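Local structure of hypoxanthine-guanine phosphoribosyltransferase (Leishmania tarentolae, 1PZM) at residues A[60-65]-A[121-126]. The protein probably salvages purines by transferring the 5-phosphoribosyl group of phosphoribosyl pyrophosphate onto hypoxanthine or guanine, giving IMP or GMP, with magnesium as cofactor. Sequence-based numbering, arbitrary orientation.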
loop_
_atom_site.group_PDB
_atom_site.type_symbol
_atom_site.label_atom_id
_atom_site.label_comp_id
_atom_site.label_asym_id
_atom_site.label_seq_id
_atom_site.Cartn_x
_atom_site.Cartn_y
_atom_site.Cartn_z
ATOM N N TYR A 60 10.923 -3.689 10.807
ATOM C CA TYR A 60 10.694 -3.821 9.387
ATOM C C TYR A 60 9.353 -4.455 9.169
ATOM O O TYR A 60 9.153 -5.612 9.581
ATOM C CB TYR A 60 11.764 -4.704 8.749
ATOM C CG TYR A 60 13.045 -3.964 8.478
ATOM C CD1 TYR A 60 13.980 -3.738 9.506
ATOM C CD2 TYR A 60 13.351 -3.505 7.175
ATOM C CE1 TYR A 60 15.204 -3.061 9.206
ATOM C CE2 TYR A 60 14.560 -2.831 6.882
ATOM C CZ TYR A 60 15.459 -2.628 7.911
ATOM O OH TYR A 60 16.616 -1.989 7.652
ATOM N N LEU A 61 8.460 -3.737 8.485
ATOM C CA LEU A 61 7.170 -4.336 8.108
ATOM C C LEU A 61 7.369 -4.917 6.711
ATOM O O LEU A 61 7.744 -4.174 5.774
ATOM C CB LEU A 61 6.055 -3.279 8.104
ATOM C CG LEU A 61 5.714 -2.599 9.458
ATOM C CD1 LEU A 61 4.694 -1.491 9.268
ATOM C CD2 LEU A 61 5.224 -3.613 10.481
ATOM N N LEU A 62 7.153 -6.230 6.589
ATOM C CA LEU A 62 7.252 -6.952 5.323
ATOM C C LEU A 62 5.853 -7.167 4.739
ATOM O O LEU A 62 5.105 -8.112 5.159
ATOM C CB LEU A 62 8.043 -8.291 5.503
ATOM C CG LEU A 62 9.587 -8.099 5.429
ATOM C CD1 LEU A 62 10.226 -6.889 6.234
ATOM C CD2 LEU A 62 10.293 -9.381 5.851
ATOM N N CYS A 63 5.491 -6.278 3.799
ATOM C CA CYS A 63 4.132 -6.286 3.256
ATOM C C CYS A 63 3.939 -7.379 2.175
ATOM O O CYS A 63 4.629 -7.389 1.156
ATOM C CB CYS A 63 3.769 -4.900 2.703
ATOM S SG CYS A 63 2.306 -4.868 1.671
ATOM N N VAL A 64 3.030 -8.324 2.427
ATOM C CA VAL A 64 2.819 -9.405 1.477
ATOM C C VAL A 64 1.830 -8.932 0.411
ATOM O O VAL A 64 0.638 -8.863 0.647
ATOM C CB VAL A 64 2.339 -10.707 2.134
ATOM C CG1 VAL A 64 2.246 -11.859 1.062
ATOM C CG2 VAL A 64 3.295 -11.140 3.253
ATOM N N LEU A 65 2.338 -8.556 -0.758
ATOM C CA LEU A 65 1.520 -8.150 -1.884
ATOM C C LEU A 65 0.673 -9.295 -2.498
ATOM O O LEU A 65 1.116 -10.445 -2.511
ATOM C CB LEU A 65 2.472 -7.625 -2.966
ATOM C CG LEU A 65 3.078 -6.294 -2.490
ATOM C CD1 LEU A 65 4.030 -5.794 -3.537
ATOM C CD2 LEU A 65 2.023 -5.221 -2.221
ATOM N N ILE A 121 12.104 -8.171 12.097
ATOM C CA ILE A 121 11.172 -8.152 10.966
ATOM C C ILE A 121 9.789 -8.709 11.316
ATOM O O ILE A 121 9.643 -9.587 12.170
ATOM C CB ILE A 121 11.756 -8.886 9.734
ATOM C CG1 ILE A 121 11.890 -10.365 10.001
ATOM C CG2 ILE A 121 13.097 -8.274 9.245
ATOM C CD1 ILE A 121 12.315 -11.116 8.748
ATOM N N MET A 122 8.784 -8.160 10.643
ATOM C CA MET A 122 7.402 -8.518 10.888
ATOM C C MET A 122 6.685 -8.725 9.568
ATOM O O MET A 122 6.546 -7.760 8.737
ATOM C CB MET A 122 6.689 -7.410 11.655
ATOM C CG MET A 122 5.242 -7.818 11.998
ATOM S SD MET A 122 4.448 -6.741 13.165
ATOM C CE MET A 122 5.384 -7.333 14.694
ATOM N N LEU A 123 6.217 -9.957 9.357
ATOM C CA LEU A 123 5.457 -10.264 8.148
ATOM C C LEU A 123 4.046 -9.764 8.338
ATOM O O LEU A 123 3.411 -10.021 9.405
ATOM C CB LEU A 123 5.427 -11.774 7.859
ATOM C CG LEU A 123 6.728 -12.384 7.328
ATOM C CD1 LEU A 123 6.704 -13.891 7.427
ATOM C CD2 LEU A 123 6.953 -11.930 5.889
ATOM N N VAL A 124 3.541 -9.063 7.310
ATOM C CA VAL A 124 2.251 -8.392 7.403
ATOM C C VAL A 124 1.326 -9.033 6.363
ATOM O O VAL A 124 1.583 -8.991 5.180
ATOM C CB VAL A 124 2.341 -6.851 7.137
ATOM C CG1 VAL A 124 0.918 -6.241 7.163
ATOM C CG2 VAL A 124 3.245 -6.158 8.180
ATOM N N GLU A 125 0.252 -9.660 6.844
ATOM C CA GLU A 125 -0.642 -10.404 5.960
ATOM C C GLU A 125 -2.068 -9.910 6.087
ATOM O O GLU A 125 -2.522 -9.553 7.196
ATOM C CB GLU A 125 -0.653 -11.859 6.391
ATOM C CG GLU A 125 0.544 -12.649 6.006
ATOM C CD GLU A 125 0.283 -13.488 4.779
ATOM O OE1 GLU A 125 -0.092 -12.923 3.713
ATOM O OE2 GLU A 125 0.421 -14.735 4.914
ATOM N N ASP A 126 -2.812 -9.966 4.990
ATOM C CA ASP A 126 -4.227 -9.600 5.092
ATOM C C ASP A 126 -5.068 -10.715 5.731
ATOM O O ASP A 126 -5.862 -10.460 6.655
ATOM C CB ASP A 126 -4.801 -9.212 3.736
ATOM C CG ASP A 126 -4.434 -10.171 2.649
ATOM O OD1 ASP A 126 -3.761 -11.191 2.880
ATOM O OD2 ASP A 126 -4.803 -9.993 1.476
HETATM O O HOH W 1 -1.319 -11.071 0.991
#
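Leu-62 sends its CD2 branch diagonally across to Ile-121, 3.9 Å from CD1, while its CB meets CD2 of Leu-123. On the same face of the sheet, CB of Tyr-60 packs on CG2 of Ile-121. The other face carries Leu-61, whose CD2 rests 4.0 Å from Val-124 CG2 and also meets SD of Met-122; helix 69-81 covers this face, Leu-79 on Leu-61, Phe-71 and Thr-72 on Val-124. Met-122 lies side by side with Leu-61, its chi1 of -176° setting CG beside the carbonyl carbon before the chain bends at chi3, and it also touches Val-152 of the neighbouring strand 148-156. Four parallel-sheet hydrogen bonds join the backbones, among them Leu-62 N to Met-122 O, 2.7 Å and almost straight at 175°, and Val-124 N to Leu-62 O at 2.8 Å. The last, Val-64 N to Val-124 O, is longer at 3.2 Å; Ser-68 OG also bonds this carbonyl. Past it, Glu-125 starts away from the other strand but is bent at chi2, which brings OE1 within 3.6 Å of Val-64 CB, and a water donates to both Val-64 O and Asp-126 OD1. Asp-126 touches the bound GMP, which puts the turn after the strand at the nucleotide pocket, as expected for the central parallel sheet of a type I phosphoribosyltransferase fold.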